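Local coordinates for BF1531-like N-terminal domain-containing protein (Bacteroides fragilis, PDB 3SLR) that binds magnesium in a phosphatase-type domain and may hydrolyse ester bonds, its exact function being unknown, at residues 21-26 with 49-54; 77-82 with 120-125; 41-46 with 206-211. All blocks are in the same frame, centred on the assembly; numbering follows the deposited sequence.

In the fold
All three interactions belong to the N-terminal, FkbH-type domain, an alpha/beta domain with a parallel sheet, well apart from the magnesium held by Asp-228, Asp-230 and Asp-336 in the other domain. Interactions 1 and 2 are strand pairings in one parallel five-stranded sheet, their centres about 11 Å apart. Strands 22-29 and 79-83 are neighbours in it, joined by Ala-26 O and Ile-81 N at 2.7 Å, a probable hydrogen bond. Interaction 3 packs two helices that cover one face of this sheet, about 11 Å from interaction 1 and about 15 Å from interaction 2 between centres. Its helix 34-46 connects the two strands of interaction 1, while Thr-210 of helix 203-217 touches Ile-81 of interaction 2.

Interaction 1: 21-26 with 49-54; sequences PKLKVA and YNIELW
Leu-23 and Tyr-49 meet where the two parallel strands begin: with CG beside the backbone N (chi1 -68°), Leu-23 reaches across so that its CD1 lies 3.8 Å from CD1 of the tyrosine ring, an off-centre CH-pi contact. On the same face of the sheet Ile-51 fits between Leu-23 and Val-25, its CD1 4.0 Å from CB of Leu-23 and its CG2 3.8 Å from CG2 of Val-25. A ladder of five backbone hydrogen bonds fixes this register, Leu-23 and Val-25 each donating and accepting one; Val-25 N to Glu-52 O is the straightest, at 172°. The pairing closes a classic beta-alpha-beta unit, strand 22-29, helix 34-46 and strand 50-55. On the other face Glu-52 stands extended between two lysines, OE2 being 3.6 Å from CG of Lys-24 and 4.5 Å from NZ of Lys-22, too far for a salt bridge. Further along, CB of Ala-26 meets the edge of the Trp-54 indole at CE3, 3.7 Å away. Beyond this shell, Phe-75 of helix 71-75 meets the Trp-54 ring and touches Lys-24 and Glu-52, while Ile-214 and Ala-215 of helix 203-217 pack on Leu-23 and Tyr-49 respectively.

Interaction 2: 77-82 with 120-125; sequences PDYTII and IGRVIY
Arg-122 lays the start of its side chain against Tyr-79, its partner in a parallel strand pair. CB of Arg-122 comes 3.8 Å from CD2 of the tyrosine and almost as near to CE2, an oblique approach. From there CG continues beside the backbone N (chi1 -80°), and a bend at chi2 carries the rest of the chain outward past the hydroxyl end of the ring without packing on it, though the guanidinium and ring planes are only 18° apart. At the tip, NH1 donates to a water 2.9 Å away, and that water in turn donates to Asp-78 O. The same carbonyl oxygen accepts the backbone N-H of Arg-122 in a longer bond of 3.2 Å, so water and main chain together tie the arginine to Asp-78, just ahead of the neighbouring strand. The Tyr-79 hydroxyl is bonded elsewhere, to Gln-218. The backbone of Thr-80 brackets Val-123, its N donating to Arg-122 O and its O accepting from Ile-124 N, each at 2.8 Å; its hydroxyl bonds to Tyr-72. Farther along, Ile-82 meets Tyr-125 obliquely, its CB 3.7 Å from CD2 of the ring. This is an inner pairing of the five-stranded parallel sheet, order 2-1-3-4-5, consistent with the SGNH-hydrolase-like fold of the family. Strand 22-29 lies beside one strand and strand 168-171 beside the other; helix 203-217 covers the face of Tyr-79, Ile-81, Arg-122 and Ile-124, whereas Leu-115 of helix 104-118 packs on Ile-82 and Val-123 at the opposite face.

Interaction 3: 41-46 with 206-211; sequences KGEGIL and ISSRTI
Glu-43 and Ile-211 carry most of this helix-to-helix contact, the two side chains running antiparallel, flank against flank. The aliphatic part of the glutamate does the packing: its CG sits 3.4 Å from CG1 of Ile-211, with CB only slightly farther from the same atom. Having left the helix with CG anti to the backbone N (chi1 -175°), the chain bends at chi2 and brings its carboxylate up to Ser-207 and Ser-208. OE1 is 3.1 Å from OG of Ser-207, a possible hydrogen bond that remains unsettled because this hydroxyl also reaches Pro-204 O, one turn back. The second oxygen, OE2, accepts from a water at 2.6 Å, and that water is also hydrogen-bonded to OG of Ser-208, 2.7 Å away. OE2 has a further partner in Arg-47, which forms a salt bridge with it and would help to stabilise a negative charge on this largely buried group. Ile-211 meanwhile extends its CD1 over Gly-44, the residue after Glu-43, to 3.8 Å from its CA. With no side chain on Gly-44, the isoleucine can lie close to the backbone, where space is tight. The segment axes approach to 8.9 Å and cross at -53°. Both helices lie on the sheet face that carries Leu-23, Val-25 and Leu-53, helix 34-46 on Leu-53 and helix 203-217 on Leu-23; Leu-9 of helix 6-12 touches both Glu-43 and Ser-207, while Ile-206 meets Leu-173 and Ile-176 of helix 173-180.

Interaction 1: 21-26 with 49-54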
ATOM      1  N   PRO A  21      -0.824  15.701  16.286  1.00 26.19           N
ATOM      2  CA  PRO A  21      -1.902  16.384  15.564  1.00 28.43           C
ATOM      3  C   PRO A  21      -3.150  15.507  15.509  1.00 27.55           C
ATOM      4  O   PRO A  21      -3.042  14.309  15.225  1.00 25.58           O
ATOM      5  CB  PRO A  21      -1.349  16.523  14.141  1.00 27.90           C
ATOM      6  CG  PRO A  21       0.110  16.245  14.247  1.00 32.99           C
ATOM      7  CD  PRO A  21       0.273  15.310  15.387  1.00 29.36           C
ATOM      8  N   LYS A  22      -4.312  16.104  15.742  1.00 24.22           N
ATOM      9  CA  LYS A  22      -5.563  15.353  15.821  1.00 24.79           C
ATOM     10  C   LYS A  22      -6.268  15.227  14.465  1.00 24.22           C
ATOM     11  O   LYS A  22      -6.316  16.180  13.690  1.00 26.44           O
ATOM     12  CB  LYS A  22      -6.494  16.027  16.837  1.00 27.52           C
ATOM     13  CG  LYS A  22      -7.402  15.066  17.593  1.00 33.61           C
ATOM     14  CD  LYS A  22      -8.862  15.150  17.135  1.00 37.00           C
ATOM     15  CE  LYS A  22      -9.503  16.490  17.485  1.00 36.07           C
ATOM     16  NZ  LYS A  22      -9.863  17.281  16.262  1.00 29.81           N
ATOM     17  N   LEU A  23      -6.818  14.045  14.181  1.00 22.26           N
ATOM     18  CA  LEU A  23      -7.627  13.843  12.979  1.00 21.36           C
ATOM     19  C   LEU A  23      -8.903  13.123  13.372  1.00 21.09           C
ATOM     20  O   LEU A  23      -8.866  12.177  14.158  1.00 21.91           O
ATOM     21  CB  LEU A  23      -6.875  13.004  11.936  1.00 19.42           C
ATOM     22  CG  LEU A  23      -5.653  13.618  11.262  1.00 19.34           C
ATOM     23  CD1 LEU A  23      -4.962  12.579  10.384  1.00 21.91           C
ATOM     24  CD2 LEU A  23      -6.100  14.806  10.431  1.00 22.51           C
ATOM     25  N   LYS A  24     -10.033  13.576  12.841  1.00 18.38           N
ATOM     26  CA  LYS A  24     -11.305  12.921  13.116  1.00 20.15           C
ATOM     27  C   LYS A  24     -11.613  11.951  11.985  1.00 20.05           C
ATOM     28  O   LYS A  24     -11.762  12.365  10.837  1.00 18.64           O
ATOM     29  CB  LYS A  24     -12.421  13.954  13.272  1.00 22.28           C
ATOM     30  CG  LYS A  24     -12.287  14.778  14.548  1.00 27.45           C
ATOM     31  CD  LYS A  24     -12.940  16.146  14.416  1.00 29.37           C
ATOM     32  CE  LYS A  24     -14.430  16.043  14.314  1.00 29.50           C
ATOM     33  NZ  LYS A  24     -15.051  17.386  14.115  1.00 33.08           N
ATOM     34  N   VAL A  25     -11.700  10.668  12.327  1.00 16.54           N
ATOM     35  CA  VAL A  25     -11.921   9.603  11.350  1.00 18.28           C
ATOM     36  C   VAL A  25     -13.229   8.872  11.649  1.00 17.01           C
ATOM     37  O   VAL A  25     -13.416   8.333  12.745  1.00 19.43           O
ATOM     38  CB  VAL A  25     -10.766   8.588  11.384  1.00 16.61           C
ATOM     39  CG1 VAL A  25     -11.026   7.431  10.396  1.00 15.54           C
ATOM     40  CG2 VAL A  25      -9.443   9.279  11.071  1.00 19.35           C
ATOM     41  N   ALA A  26     -14.145   8.879  10.685  1.00 16.41           N
ATOM     42  CA  ALA A  26     -15.367   8.075  10.795  1.00 16.92           C
ATOM     43  C   ALA A  26     -15.170   6.736  10.071  1.00 18.93           C
ATOM     44  O   ALA A  26     -14.588   6.682   8.988  1.00 16.83           O
ATOM     45  CB  ALA A  26     -16.549   8.820  10.199  1.00 18.14           C
ATOM     46  N   TYR A  49      -0.269  10.401  14.480  1.00 19.96           N
ATOM     47  CA  TYR A  49      -1.550  11.103  14.453  1.00 20.94           C
ATOM     48  C   TYR A  49      -2.396  10.712  15.650  1.00 24.92           C
ATOM     49  O   TYR A  49      -2.502   9.533  15.988  1.00 25.32           O
ATOM     50  CB  TYR A  49      -2.315  10.803  13.164  1.00 21.96           C
ATOM     51  CG  TYR A  49      -1.567  11.203  11.916  1.00 22.46           C
ATOM     52  CD1 TYR A  49      -1.395  12.544  11.586  1.00 23.41           C
ATOM     53  CD2 TYR A  49      -1.033  10.242  11.067  1.00 21.67           C
ATOM     54  CE1 TYR A  49      -0.709  12.918  10.454  1.00 23.32           C
ATOM     55  CE2 TYR A  49      -0.341  10.606   9.925  1.00 24.90           C
ATOM     56  CZ  TYR A  49      -0.187  11.945   9.620  1.00 23.64           C
ATOM     57  OH  TYR A  49       0.500  12.314   8.489  1.00 24.43           O
ATOM     58  N   ASN A  50      -2.976  11.709  16.311  1.00 24.30           N
ATOM     59  CA  ASN A  50      -3.960  11.449  17.347  1.00 28.71           C
ATOM     60  C   ASN A  50      -5.314  11.242  16.686  1.00 24.40           C
ATOM     61  O   ASN A  50      -6.014  12.204  16.374  1.00 22.60           O
ATOM     62  CB  ASN A  50      -4.019  12.612  18.336  1.00 28.07           C
ATOM     63  CG  ASN A  50      -4.980  12.355  19.485  1.00 32.04           C
ATOM     64  OD1 ASN A  50      -5.238  13.240  20.302  1.00 40.29           O
ATOM     65  ND2 ASN A  50      -5.500  11.137  19.563  1.00 30.80           N
ATOM     66  N   ILE A  51      -5.663   9.981  16.441  1.00 22.91           N
ATOM     67  CA  ILE A  51      -6.891   9.648  15.741  1.00 20.63           C
ATOM     68  C   ILE A  51      -8.102   9.588  16.662  1.00 21.22           C
ATOM     69  O   ILE A  51      -8.155   8.760  17.570  1.00 24.88           O
ATOM     70  CB  ILE A  51      -6.767   8.278  15.056  1.00 20.01           C
ATOM     71  CG1 ILE A  51      -5.581   8.280  14.091  1.00 23.76           C
ATOM     72  CG2 ILE A  51      -8.092   7.896  14.377  1.00 21.24           C
ATOM     73  CD1 ILE A  51      -5.720   9.269  12.965  1.00 24.39           C
ATOM     74  N   GLU A  52      -9.070  10.468  16.434  1.00 21.15           N
ATOM     75  CA  GLU A  52     -10.349  10.363  17.119  1.00 22.35           C
ATOM     76  C   GLU A  52     -11.265   9.560  16.210  1.00 22.67           C
ATOM     77  O   GLU A  52     -11.700  10.042  15.161  1.00 21.99           O
ATOM     78  CB  GLU A  52     -10.956  11.742  17.414  1.00 21.38           C
ATOM     79  CG  GLU A  52     -12.308  11.656  18.138  1.00 25.16           C
ATOM     80  CD  GLU A  52     -12.982  13.010  18.344  1.00 29.98           C
ATOM     81  OE1 GLU A  52     -14.163  13.032  18.770  1.00 31.47           O
ATOM     82  OE2 GLU A  52     -12.341  14.050  18.093  1.00 28.25           O
ATOM     83  N   LEU A  53     -11.555   8.329  16.608  1.00 20.41           N
ATOM     84  CA  LEU A  53     -12.267   7.413  15.717  1.00 24.12           C
ATOM     85  C   LEU A  53     -13.722   7.187  16.117  1.00 25.45           C
ATOM     86  O   LEU A  53     -14.007   6.609  17.168  1.00 29.04           O
ATOM     87  CB  LEU A  53     -11.518   6.091  15.627  1.00 21.46           C
ATOM     88  CG  LEU A  53     -11.833   5.276  14.368  1.00 20.43           C
ATOM     89  CD1 LEU A  53     -10.589   4.597  13.861  1.00 25.21           C
ATOM     90  CD2 LEU A  53     -12.955   4.281  14.650  1.00 19.61           C
ATOM     91  N   TRP A  54     -14.639   7.669  15.279  1.00 20.81           N
ATOM     92  CA  TRP A  54     -16.064   7.411  15.464  1.00 20.13           C
ATOM     93  C   TRP A  54     -16.479   6.221  14.595  1.00 19.97           C
ATOM     94  O   TRP A  54     -16.177   6.175  13.410  1.00 20.79           O
ATOM     95  CB  TRP A  54     -16.902   8.635  15.093  1.00 18.65           C
ATOM     96  CG  TRP A  54     -18.380   8.403  15.181  1.00 20.11           C
ATOM     97  CD1 TRP A  54     -19.167   8.520  16.300  1.00 27.20           C
ATOM     98  CD2 TRP A  54     -19.261   8.020  14.113  1.00 18.78           C
ATOM     99  NE1 TRP A  54     -20.473   8.231  15.989  1.00 25.45           N
ATOM    100  CE2 TRP A  54     -20.558   7.920  14.657  1.00 20.93           C
ATOM    101  CE3 TRP A  54     -19.079   7.751  12.750  1.00 21.23           C
ATOM    102  CZ2 TRP A  54     -21.666   7.564  13.887  1.00 21.12           C
ATOM    103  CZ3 TRP A  54     -20.183   7.399  11.986  1.00 21.08           C
ATOM    104  CH2 TRP A  54     -21.457   7.304  12.557  1.00 22.84           C
TER

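Interaction 2: 77-82 with 120-125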
ATOM      1  N   PRO A  77     -16.346  14.495  10.300  1.00 20.86           N
ATOM      2  CA  PRO A  77     -15.042  13.837  10.191  1.00 21.04           C
ATOM      3  C   PRO A  77     -14.107  14.516   9.193  1.00 20.75           C
ATOM      4  O   PRO A  77     -14.554  15.145   8.224  1.00 23.88           O
ATOM      5  CB  PRO A  77     -15.409  12.426   9.704  1.00 18.47           C
ATOM      6  CG  PRO A  77     -16.710  12.618   8.956  1.00 20.26           C
ATOM      7  CD  PRO A  77     -17.439  13.681   9.744  1.00 22.47           C
ATOM      8  N   ASP A  78     -12.810  14.385   9.446  1.00 18.43           N
ATOM      9  CA  ASP A  78     -11.782  14.763   8.485  1.00 18.46           C
ATOM     10  C   ASP A  78     -11.635  13.678   7.415  1.00 19.68           C
ATOM     11  O   ASP A  78     -11.374  13.978   6.248  1.00 20.17           O
ATOM     12  CB  ASP A  78     -10.452  14.961   9.198  1.00 19.12           C
ATOM     13  CG  ASP A  78     -10.489  16.100  10.190  1.00 25.07           C
ATOM     14  OD1 ASP A  78     -10.899  17.207   9.790  1.00 23.50           O
ATOM     15  OD2 ASP A  78     -10.118  15.883  11.362  1.00 22.63           O
ATOM     16  N   TYR A  79     -11.804  12.423   7.826  1.00 17.31           N
ATOM     17  CA  TYR A  79     -11.795  11.288   6.896  1.00 16.08           C
ATOM     18  C   TYR A  79     -12.982  10.393   7.170  1.00 16.25           C
ATOM     19  O   TYR A  79     -13.372  10.217   8.319  1.00 17.20           O
ATOM     20  CB  TYR A  79     -10.503  10.481   7.037  1.00 15.58           C
ATOM     21  CG  TYR A  79      -9.293  11.249   6.585  1.00 18.39           C
ATOM     22  CD1 TYR A  79      -8.622  12.093   7.452  1.00 19.81           C
ATOM     23  CD2 TYR A  79      -8.837  11.151   5.277  1.00 20.73           C
ATOM     24  CE1 TYR A  79      -7.513  12.818   7.031  1.00 19.80           C
ATOM     25  CE2 TYR A  79      -7.739  11.872   4.849  1.00 22.45           C
ATOM     26  CZ  TYR A  79      -7.082  12.700   5.729  1.00 19.32           C
ATOM     27  OH  TYR A  79      -5.982  13.416   5.300  1.00 20.41           O
ATOM     28  N   THR A  80     -13.551   9.833   6.105  1.00 16.82           N
ATOM     29  CA  THR A  80     -14.668   8.899   6.206  1.00 14.56           C
ATOM     30  C   THR A  80     -14.256   7.601   5.520  1.00 16.74           C
ATOM     31  O   THR A  80     -14.037   7.569   4.318  1.00 16.43           O
ATOM     32  CB  THR A  80     -15.941   9.460   5.532  1.00 17.33           C
ATOM     33  OG1 THR A  80     -16.401  10.607   6.264  1.00 19.72           O
ATOM     34  CG2 THR A  80     -17.056   8.421   5.508  1.00 18.02           C
ATOM     35  N   ILE A  81     -14.125   6.542   6.299  1.00 15.88           N
ATOM     36  CA  ILE A  81     -13.738   5.249   5.773  1.00 14.69           C
ATOM     37  C   ILE A  81     -14.986   4.388   5.673  1.00 12.58           C
ATOM     38  O   ILE A  81     -15.681   4.158   6.670  1.00 14.85           O
ATOM     39  CB  ILE A  81     -12.718   4.557   6.694  1.00 14.05           C
ATOM     40  CG1 ILE A  81     -11.486   5.440   6.889  1.00 15.61           C
ATOM     41  CG2 ILE A  81     -12.341   3.172   6.140  1.00 13.05           C
ATOM     42  CD1 ILE A  81     -10.573   4.944   7.973  1.00 16.67           C
ATOM     43  N   ILE A  82     -15.281   3.931   4.463  1.00 13.46           N
ATOM     44  CA  ILE A  82     -16.425   3.046   4.235  1.00 12.66           C
ATOM     45  C   ILE A  82     -15.915   1.646   3.921  1.00 13.85           C
ATOM     46  O   ILE A  82     -15.070   1.464   3.034  1.00 13.43           O
ATOM     47  CB  ILE A  82     -17.277   3.514   3.031  1.00 14.87           C
ATOM     48  CG1 ILE A  82     -17.667   4.996   3.164  1.00 18.42           C
ATOM     49  CG2 ILE A  82     -18.501   2.603   2.839  1.00 13.61           C
ATOM     50  CD1 ILE A  82     -18.644   5.294   4.282  1.00 17.59           C
ATOM     51  N   ILE A 120     -18.108  15.791   2.205  1.00 39.36           N
ATOM     52  CA  ILE A 120     -17.818  15.695   3.636  1.00 38.13           C
ATOM     53  C   ILE A 120     -16.411  15.151   3.951  1.00 34.63           C
ATOM     54  O   ILE A 120     -16.236  13.956   4.164  1.00 35.09           O
ATOM     55  CB  ILE A 120     -18.871  14.803   4.318  1.00 39.97           C
ATOM     56  CG1 ILE A 120     -18.717  14.841   5.846  1.00 34.37           C
ATOM     57  CG2 ILE A 120     -18.848  13.389   3.717  1.00 37.93           C
ATOM     58  CD1 ILE A 120     -19.258  16.098   6.451  1.00 38.92           C
ATOM     59  N   GLY A 121     -15.414  16.029   4.005  1.00 31.02           N
ATOM     60  CA  GLY A 121     -14.045  15.591   4.218  1.00 26.85           C
ATOM     61  C   GLY A 121     -13.606  14.684   3.078  1.00 26.26           C
ATOM     62  O   GLY A 121     -14.198  14.709   2.000  1.00 27.60           O
ATOM     63  N   ARG A 122     -12.566  13.891   3.313  1.00 23.07           N
ATOM     64  CA  ARG A 122     -12.100  12.928   2.319  1.00 22.28           C
ATOM     65  C   ARG A 122     -12.688  11.556   2.606  1.00 18.13           C
ATOM     66  O   ARG A 122     -12.875  11.179   3.763  1.00 21.34           O
ATOM     67  CB  ARG A 122     -10.576  12.853   2.302  1.00 23.28           C
ATOM     68  CG  ARG A 122      -9.899  13.974   1.530  1.00 27.19           C
ATOM     69  CD  ARG A 122      -9.411  15.067   2.451  1.00 35.19           C
ATOM     70  NE  ARG A 122      -8.572  16.026   1.735  1.00 35.72           N
ATOM     71  CZ  ARG A 122      -7.818  16.946   2.324  1.00 34.90           C
ATOM     72  NH1 ARG A 122      -7.788  17.038   3.648  1.00 36.84           N
ATOM     73  NH2 ARG A 122      -7.087  17.770   1.586  1.00 37.26           N
ATOM     74  N   VAL A 123     -12.995  10.813   1.550  1.00 16.92           N
ATOM     75  CA  VAL A 123     -13.547   9.478   1.693  1.00 16.14           C
ATOM     76  C   VAL A 123     -12.490   8.460   1.317  1.00 16.03           C
ATOM     77  O   VAL A 123     -11.805   8.628   0.322  1.00 15.32           O
ATOM     78  CB  VAL A 123     -14.783   9.288   0.787  1.00 20.29           C
ATOM     79  CG1 VAL A 123     -15.221   7.818   0.745  1.00 15.89           C
ATOM     80  CG2 VAL A 123     -15.909  10.182   1.271  1.00 20.90           C
ATOM     81  N   ILE A 124     -12.326   7.440   2.152  1.00 15.49           N
ATOM     82  CA  ILE A 124     -11.492   6.296   1.805  1.00 13.56           C
ATOM     83  C   ILE A 124     -12.403   5.071   1.706  1.00 12.94           C
ATOM     84  O   ILE A 124     -13.120   4.733   2.653  1.00 13.66           O
ATOM     85  CB  ILE A 124     -10.386   6.067   2.842  1.00 14.85           C
ATOM     86  CG1 ILE A 124      -9.480   7.299   2.927  1.00 16.69           C
ATOM     87  CG2 ILE A 124      -9.569   4.842   2.458  1.00 13.74           C
ATOM     88  CD1 ILE A 124      -8.531   7.266   4.098  1.00 18.00           C
ATOM     89  N   TYR A 125     -12.371   4.413   0.554  1.00 13.64           N
ATOM     90  CA  TYR A 125     -13.363   3.398   0.235  1.00 13.42           C
ATOM     91  C   TYR A 125     -12.654   2.115  -0.175  1.00 14.04           C
ATOM     92  O   TYR A 125     -11.894   2.112  -1.148  1.00 14.16           O
ATOM     93  CB  TYR A 125     -14.266   3.902  -0.903  1.00 13.06           C
ATOM     94  CG  TYR A 125     -15.497   3.044  -1.153  1.00 14.37           C
ATOM     95  CD1 TYR A 125     -15.430   1.925  -1.959  1.00 14.94           C
ATOM     96  CD2 TYR A 125     -16.724   3.368  -0.585  1.00 14.14           C
ATOM     97  CE1 TYR A 125     -16.549   1.132  -2.187  1.00 17.19           C
ATOM     98  CE2 TYR A 125     -17.853   2.587  -0.805  1.00 15.91           C
ATOM     99  CZ  TYR A 125     -17.754   1.468  -1.603  1.00 15.64           C
ATOM    100  OH  TYR A 125     -18.858   0.695  -1.830  1.00 15.72           O
TER
HETATM  101  O   HOH W   1      -9.802  16.119   5.497  1.00 30.17           O

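Interaction 3: 41-46 with 206-211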
ATOM      1  N   LYS A  41      -6.945   3.106  14.589  1.00 16.67           N
ATOM      2  CA  LYS A  41      -6.603   4.127  15.572  1.00 18.10           C
ATOM      3  C   LYS A  41      -5.160   3.946  16.058  1.00 19.74           C
ATOM      4  O   LYS A  41      -4.379   4.900  16.088  1.00 19.04           O
ATOM      5  CB  LYS A  41      -7.600   4.091  16.733  1.00 18.52           C
ATOM      6  CG  LYS A  41      -7.342   5.152  17.797  1.00 22.19           C
ATOM      7  CD  LYS A  41      -8.507   5.203  18.786  1.00 28.75           C
ATOM      8  CE  LYS A  41      -8.304   6.304  19.814  1.00 35.54           C
ATOM      9  NZ  LYS A  41      -7.022   6.118  20.544  1.00 38.97           N
ATOM     10  N   GLY A  42      -4.805   2.716  16.413  1.00 17.04           N
ATOM     11  CA  GLY A  42      -3.454   2.406  16.847  1.00 17.17           C
ATOM     12  C   GLY A  42      -2.402   2.617  15.764  1.00 18.67           C
ATOM     13  O   GLY A  42      -1.317   3.133  16.032  1.00 20.10           O
ATOM     14  N   GLU A  43      -2.715   2.202  14.538  1.00 15.83           N
ATOM     15  CA  GLU A  43      -1.809   2.417  13.412  1.00 18.71           C
ATOM     16  C   GLU A  43      -1.560   3.916  13.216  1.00 20.52           C
ATOM     17  O   GLU A  43      -0.426   4.344  13.002  1.00 17.59           O
ATOM     18  CB  GLU A  43      -2.386   1.791  12.135  1.00 17.17           C
ATOM     19  CG  GLU A  43      -1.462   1.869  10.930  1.00 15.54           C
ATOM     20  CD  GLU A  43      -0.508   0.691  10.830  1.00 19.46           C
ATOM     21  OE1 GLU A  43      -0.959  -0.464  11.000  1.00 20.40           O
ATOM     22  OE2 GLU A  43       0.690   0.916  10.561  1.00 21.78           O
ATOM     23  N   GLY A  44      -2.622   4.713  13.316  1.00 17.86           N
ATOM     24  CA  GLY A  44      -2.504   6.146  13.138  1.00 19.50           C
ATOM     25  C   GLY A  44      -1.600   6.769  14.194  1.00 20.78           C
ATOM     26  O   GLY A  44      -0.773   7.631  13.892  1.00 18.47           O
ATOM     27  N   ILE A  45      -1.741   6.307  15.429  1.00 20.35           N
ATOM     28  CA  ILE A  45      -0.920   6.816  16.528  1.00 20.48           C
ATOM     29  C   ILE A  45       0.555   6.502  16.285  1.00 23.13           C
ATOM     30  O   ILE A  45       1.429   7.344  16.493  1.00 22.87           O
ATOM     31  CB  ILE A  45      -1.386   6.239  17.876  1.00 24.56           C
ATOM     32  CG1 ILE A  45      -2.766   6.795  18.230  1.00 22.87           C
ATOM     33  CG2 ILE A  45      -0.379   6.538  18.975  1.00 26.05           C
ATOM     34  CD1 ILE A  45      -3.378   6.178  19.452  1.00 25.77           C
ATOM     35  N   LEU A  46       0.831   5.289  15.824  1.00 20.35           N
ATOM     36  CA  LEU A  46       2.189   4.896  15.487  1.00 20.51           C
ATOM     37  C   LEU A  46       2.721   5.662  14.282  1.00 21.20           C
ATOM     38  O   LEU A  46       3.929   5.682  14.045  1.00 25.73           O
ATOM     39  CB  LEU A  46       2.262   3.389  15.249  1.00 22.38           C
ATOM     40  CG  LEU A  46       2.053   2.551  16.508  1.00 24.50           C
ATOM     41  CD1 LEU A  46       1.949   1.083  16.139  1.00 23.76           C
ATOM     42  CD2 LEU A  46       3.177   2.769  17.512  1.00 26.87           C
ATOM     43  N   ILE A 206      -4.533  -4.217   6.636  1.00 14.18           N
ATOM     44  CA  ILE A 206      -5.515  -3.234   6.208  1.00 12.96           C
ATOM     45  C   ILE A 206      -5.363  -1.888   6.949  1.00 14.15           C
ATOM     46  O   ILE A 206      -5.486  -0.829   6.335  1.00 15.15           O
ATOM     47  CB  ILE A 206      -6.962  -3.778   6.325  1.00 13.63           C
ATOM     48  CG1 ILE A 206      -7.137  -5.018   5.442  1.00 15.35           C
ATOM     49  CG2 ILE A 206      -7.969  -2.694   5.963  1.00 16.72           C
ATOM     50  CD1 ILE A 206      -6.425  -4.925   4.111  1.00 18.31           C
ATOM     51  N   SER A 207      -5.079  -1.915   8.245  1.00 14.82           N
ATOM     52  CA  SER A 207      -4.896  -0.654   8.960  1.00 14.46           C
ATOM     53  C   SER A 207      -3.691   0.103   8.407  1.00 15.16           C
ATOM     54  O   SER A 207      -3.732   1.323   8.248  1.00 17.35           O
ATOM     55  CB  SER A 207      -4.783  -0.850  10.486  1.00 18.61           C
ATOM     56  OG  SER A 207      -3.743  -1.746  10.846  1.00 18.27           O
ATOM     57  N   SER A 208      -2.620  -0.620   8.106  1.00 14.41           N
ATOM     58  CA  SER A 208      -1.415   0.032   7.614  1.00 15.41           C
ATOM     59  C   SER A 208      -1.698   0.687   6.262  1.00 15.90           C
ATOM     60  O   SER A 208      -1.331   1.830   6.029  1.00 13.85           O
ATOM     61  CB  SER A 208      -0.254  -0.964   7.531  1.00 16.11           C
ATOM     62  OG  SER A 208       0.934  -0.311   7.124  1.00 18.32           O
ATOM     63  N   ARG A 209      -2.367  -0.040   5.380  1.00 12.98           N
ATOM     64  CA  ARG A 209      -2.713   0.476   4.055  1.00 14.30           C
ATOM     65  C   ARG A 209      -3.726   1.619   4.108  1.00 15.12           C
ATOM     66  O   ARG A 209      -3.782   2.453   3.197  1.00 16.84           O
ATOM     67  CB  ARG A 209      -3.247  -0.656   3.169  1.00 15.75           C
ATOM     68  CG  ARG A 209      -2.179  -1.685   2.770  1.00 15.47           C
ATOM     69  CD  ARG A 209      -1.178  -1.107   1.780  1.00 14.69           C
ATOM     70  NE  ARG A 209      -1.849  -0.663   0.560  1.00 16.41           N
ATOM     71  CZ  ARG A 209      -1.813  -1.303  -0.606  1.00 14.97           C
ATOM     72  NH1 ARG A 209      -1.105  -2.427  -0.746  1.00 14.95           N
ATOM     73  NH2 ARG A 209      -2.480  -0.807  -1.645  1.00 14.51           N
ATOM     74  N   THR A 210      -4.537   1.653   5.165  1.00 13.25           N
ATOM     75  CA  THR A 210      -5.500   2.738   5.344  1.00 14.91           C
ATOM     76  C   THR A 210      -4.769   3.986   5.820  1.00 14.60           C
ATOM     77  O   THR A 210      -4.975   5.080   5.299  1.00 14.19           O
ATOM     78  CB  THR A 210      -6.591   2.342   6.344  1.00 14.55           C
ATOM     79  OG1 THR A 210      -7.227   1.154   5.867  1.00 15.58           O
ATOM     80  CG2 THR A 210      -7.632   3.440   6.499  1.00 15.67           C
ATOM     81  N   ILE A 211      -3.902   3.807   6.802  1.00 12.63           N
ATOM     82  CA  ILE A 211      -3.146   4.941   7.323  1.00 14.32           C
ATOM     83  C   ILE A 211      -2.154   5.473   6.279  1.00 14.88           C
ATOM     84  O   ILE A 211      -1.888   6.674   6.251  1.00 14.81           O
ATOM     85  CB  ILE A 211      -2.452   4.627   8.668  1.00 15.32           C
ATOM     86  CG1 ILE A 211      -3.490   4.363   9.776  1.00 16.25           C
ATOM     87  CG2 ILE A 211      -1.508   5.777   9.077  1.00 14.63           C
ATOM     88  CD1 ILE A 211      -4.501   5.513  10.024  1.00 16.06           C
TER
HETATM   89  O   HOH W   2       2.660  -0.192   9.203  1.00 20.14           O